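Local coordinates for protein phosphoribosylaminoimidazole-succinocarboxamide synthase (Pyrococcus horikoshii, PDB 4O81) that catalyses the ATP-dependent joining of L-aspartate to a carboxyaminoimidazole ribonucleotide, forming SAICAR in de novo purine biosynthesis, at residues 90-95 with 172-177. Numbering follows the deposited sequence.
Sequences VVVRNV and VDFKLE. With AMP (adenosine monophosphate), chain K; AMP (adenosine monophosphate), chain J.
Val172 O takes two backbone bonds from the corner where the partner strand turns away: Asn94 N gives one, and Val95 N, 3.1 Å from the oxygen, meets it on a lone pair. Val172 CG1 packs against Val95 CB. At Asp173 the side chain lies alongside that of Arg93, both pointing the same way, with carboxylate and guanidinium planes 76° apart. Arg93 NH2 stands 3.4 Å from Asp173 OD2 in a long salt bridge, and a water held by Arg93 NE and Asp173 OD2 links them again; Arg198 is a second charged partner of OD2. Asp173 OD1 accepts a short 2.5 Å bond from the ribose O3' of one AMP (chain K), whose phosphate is gripped by Arg93, NH2 reaching O2P at 2.6 Å and NH1 reaching O1P at the guanidinium edge. A leucine in place of Arg93 would probably cost the phosphate both guanidinium bonds and leave Asp173 OD2 to Arg198. The strands, antiparallel at 163°, belong to the curled antiparallel sheet of the SAICAR synthetase domain, nucleotide on one face and helix 143-165 against the other. On the helix side, Phe174 (chi1 66°) has CG between its backbone N and carbonyl carbon, bringing CE2 to 3.6 Å from Val92 CB, while reciprocal backbone bonds join the two residues. Lys175 returns to the nucleotide side: CB lies against adenine N9 and ribose C1', CE comes within 3.5 Å of adenine C2, and NZ makes salt bridges to Asp190 and, from above the carboxylate plane, Glu177 OE2. Leu176 pairs with Val90 through two backbone bonds, and Glu177 OE1 accepts from O2' of the second AMP (chain J).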
loop_
_atom_site.group_PDB
_atom_site.type_symbol
_atom_site.label_atom_id
_atom_site.label_comp_id
_atom_site.label_asym_id
_atom_site.label_seq_id
_atom_site.Cartn_x
_atom_site.Cartn_y
_atom_site.Cartn_z
ATOM N N VAL A 90 -15.623 8.734 -9.961
ATOM C CA VAL A 90 -15.331 7.807 -8.877
ATOM C C VAL A 90 -14.229 8.427 -8.037
ATOM O O VAL A 90 -13.090 8.543 -8.483
ATOM C CB VAL A 90 -14.947 6.406 -9.412
ATOM C CG1 VAL A 90 -14.696 5.434 -8.269
ATOM C CG2 VAL A 90 -16.030 5.880 -10.366
ATOM N N VAL A 91 -14.593 8.840 -6.823
ATOM C CA VAL A 91 -13.682 9.525 -5.920
ATOM C C VAL A 91 -13.179 8.607 -4.805
ATOM O O VAL A 91 -13.966 7.946 -4.122
ATOM C CB VAL A 91 -14.332 10.810 -5.333
ATOM C CG1 VAL A 91 -13.483 11.414 -4.225
ATOM C CG2 VAL A 91 -14.572 11.842 -6.431
ATOM N N VAL A 92 -11.863 8.552 -4.634
ATOM C CA VAL A 92 -11.285 7.770 -3.552
ATOM C C VAL A 92 -10.602 8.737 -2.592
ATOM O O VAL A 92 -9.886 9.660 -3.036
ATOM C CB VAL A 92 -10.275 6.705 -4.030
ATOM C CG1 VAL A 92 -9.808 5.841 -2.854
ATOM C CG2 VAL A 92 -10.877 5.835 -5.113
ATOM N N ARG A 93 -10.833 8.519 -1.293
ATOM C CA ARG A 93 -10.378 9.440 -0.254
ATOM C C ARG A 93 -9.604 8.708 0.837
ATOM O O ARG A 93 -10.102 7.740 1.422
ATOM C CB ARG A 93 -11.568 10.221 0.339
ATOM C CG ARG A 93 -12.590 10.642 -0.725
ATOM C CD ARG A 93 -13.707 11.540 -0.198
ATOM N NE ARG A 93 -13.244 12.907 -0.064
ATOM C CZ ARG A 93 -13.750 13.971 -0.690
ATOM N NH1 ARG A 93 -14.803 13.878 -1.486
ATOM N NH2 ARG A 93 -13.194 15.160 -0.486
ATOM N N ASN A 94 -8.385 9.184 1.105
ATOM C CA ASN A 94 -7.546 8.641 2.168
ATOM C C ASN A 94 -7.481 9.566 3.379
ATOM O O ASN A 94 -7.304 9.113 4.501
ATOM C CB ASN A 94 -6.131 8.396 1.642
ATOM C CG ASN A 94 -6.113 7.408 0.510
ATOM O OD1 ASN A 94 -6.585 6.292 0.679
ATOM N ND2 ASN A 94 -5.617 7.820 -0.665
ATOM N N VAL A 95 -7.576 10.867 3.118
ATOM C CA VAL A 95 -7.440 11.903 4.146
ATOM C C VAL A 95 -8.619 12.864 3.990
ATOM O O VAL A 95 -8.957 13.218 2.876
ATOM C CB VAL A 95 -6.094 12.662 3.949
ATOM C CG1 VAL A 95 -6.015 13.888 4.839
ATOM C CG2 VAL A 95 -4.907 11.738 4.190
ATOM N N VAL A 172 -4.235 12.599 -0.930
ATOM C CA VAL A 172 -5.341 12.953 -0.033
ATOM C C VAL A 172 -6.662 12.377 -0.569
ATOM O O VAL A 172 -7.381 11.681 0.148
ATOM C CB VAL A 172 -5.399 14.499 0.187
ATOM C CG1 VAL A 172 -6.719 14.929 0.825
ATOM C CG2 VAL A 172 -4.212 14.936 1.063
ATOM N N ASP A 173 -6.962 12.660 -1.838
ATOM C CA ASP A 173 -8.109 12.075 -2.530
ATOM C C ASP A 173 -7.889 12.276 -4.028
ATOM O O ASP A 173 -6.921 12.948 -4.430
ATOM C CB ASP A 173 -9.441 12.692 -2.062
ATOM C CG ASP A 173 -9.441 14.216 -2.132
ATOM O OD1 ASP A 173 -9.006 14.759 -3.145
ATOM O OD2 ASP A 173 -9.870 14.869 -1.172
ATOM N N PHE A 174 -8.758 11.700 -4.846
ATOM C CA PHE A 174 -8.666 11.851 -6.302
ATOM C C PHE A 174 -9.933 11.340 -7.005
ATOM O O PHE A 174 -10.676 10.557 -6.433
ATOM C CB PHE A 174 -7.372 11.202 -6.871
ATOM C CG PHE A 174 -7.306 9.703 -6.727
ATOM C CD1 PHE A 174 -7.443 8.884 -7.841
ATOM C CD2 PHE A 174 -7.096 9.109 -5.492
ATOM C CE1 PHE A 174 -7.376 7.501 -7.730
ATOM C CE2 PHE A 174 -7.051 7.721 -5.375
ATOM C CZ PHE A 174 -7.194 6.919 -6.489
ATOM N N LYS A 175 -10.184 11.832 -8.219
ATOM C CA LYS A 175 -11.317 11.414 -9.026
ATOM C C LYS A 175 -10.826 10.581 -10.201
ATOM O O LYS A 175 -9.841 10.930 -10.830
ATOM C CB LYS A 175 -12.114 12.615 -9.574
ATOM C CG LYS A 175 -13.161 12.224 -10.629
ATOM C CD LYS A 175 -13.394 13.235 -11.756
ATOM C CE LYS A 175 -12.128 13.722 -12.450
ATOM N NZ LYS A 175 -12.112 13.433 -13.910
ATOM N N LEU A 176 -11.529 9.491 -10.475
ATOM C CA LEU A 176 -11.260 8.635 -11.631
ATOM C C LEU A 176 -12.504 8.556 -12.475
ATOM O O LEU A 176 -13.613 8.759 -11.966
ATOM C CB LEU A 176 -10.896 7.215 -11.197
ATOM C CG LEU A 176 -9.622 7.011 -10.389
ATOM C CD1 LEU A 176 -9.489 5.535 -10.025
ATOM C CD2 LEU A 176 -8.406 7.525 -11.169
ATOM N N GLU A 177 -12.311 8.275 -13.761
ATOM C CA GLU A 177 -13.407 7.961 -14.663
ATOM C C GLU A 177 -13.130 6.640 -15.375
ATOM O O GLU A 177 -11.959 6.251 -15.560
ATOM C CB GLU A 177 -13.655 9.112 -15.646
ATOM C CG GLU A 177 -14.009 10.411 -14.921
ATOM C CD GLU A 177 -14.362 11.574 -15.832
ATOM O OE1 GLU A 177 -14.709 11.366 -17.017
ATOM O OE2 GLU A 177 -14.325 12.717 -15.344
HETATM P P AMP K . -14.335 17.198 -3.365
HETATM O O1P AMP K . -15.553 16.296 -3.458
HETATM O O2P AMP K . -13.696 17.230 -2.003
HETATM O O3P AMP K . -14.529 18.583 -3.915
HETATM O "O5'" AMP K . -13.260 16.527 -4.393
HETATM C "C5'" AMP K . -12.597 15.272 -4.138
HETATM C "C4'" AMP K . -11.416 14.952 -5.079
HETATM O "O4'" AMP K . -11.862 14.553 -6.372
HETATM C "C3'" AMP K . -10.438 16.102 -5.335
HETATM O "O3'" AMP K . -9.116 15.577 -5.529
HETATM C "C2'" AMP K . -10.897 16.698 -6.642
HETATM O "O2'" AMP K . -9.819 17.326 -7.344
HETATM C "C1'" AMP K . -11.438 15.480 -7.381
HETATM N N9 AMP K . -12.564 15.885 -8.256
HETATM C C8 AMP K . -13.874 15.852 -7.938
HETATM N N7 AMP K . -14.633 16.295 -8.974
HETATM C C5 AMP K . -13.817 16.629 -9.978
HETATM C C6 AMP K . -13.969 17.169 -11.357
HETATM N N6 AMP K . -15.189 17.453 -11.875
HETATM N N1 AMP K . -12.829 17.363 -12.073
HETATM C C2 AMP K . -11.605 17.091 -11.568
HETATM N N3 AMP K . -11.405 16.598 -10.327
HETATM C C4 AMP K . -12.445 16.351 -9.501
HETATM P P AMP J . -12.934 17.617 -20.128
HETATM O O1P AMP J . -11.544 18.188 -20.236
HETATM O O2P AMP J . -13.841 18.008 -21.275
HETATM O O3P AMP J . -13.596 17.803 -18.783
HETATM O "O5'" AMP J . -12.758 16.018 -20.249
HETATM C "C5'" AMP J . -12.731 15.341 -21.509
HETATM C "C4'" AMP J . -13.958 14.454 -21.735
HETATM O "O4'" AMP J . -13.577 13.225 -22.371
HETATM C "C3'" AMP J . -14.698 14.044 -20.467
HETATM O "O3'" AMP J . -16.095 14.114 -20.757
HETATM C "C2'" AMP J . -14.326 12.590 -20.255
HETATM O "O2'" AMP J . -15.368 11.850 -19.620
HETATM C "C1'" AMP J . -14.131 12.108 -21.677
HETATM N N9 AMP J . -13.203 10.965 -21.791
HETATM C C8 AMP J . -12.085 10.778 -21.068
HETATM N N7 AMP J . -11.466 9.654 -21.446
HETATM C C5 AMP J . -12.177 9.107 -22.448
HETATM C C6 AMP J . -12.073 7.909 -23.315
HETATM N N6 AMP J . -11.053 7.048 -23.163
HETATM N N1 AMP J . -13.039 7.689 -24.244
HETATM C C2 AMP J . -14.069 8.541 -24.407
HETATM N N3 AMP J . -14.222 9.651 -23.660
HETATM C C4 AMP J . -13.329 9.976 -22.678
HETATM O O HOH W 1 -10.884 13.811 1.115
#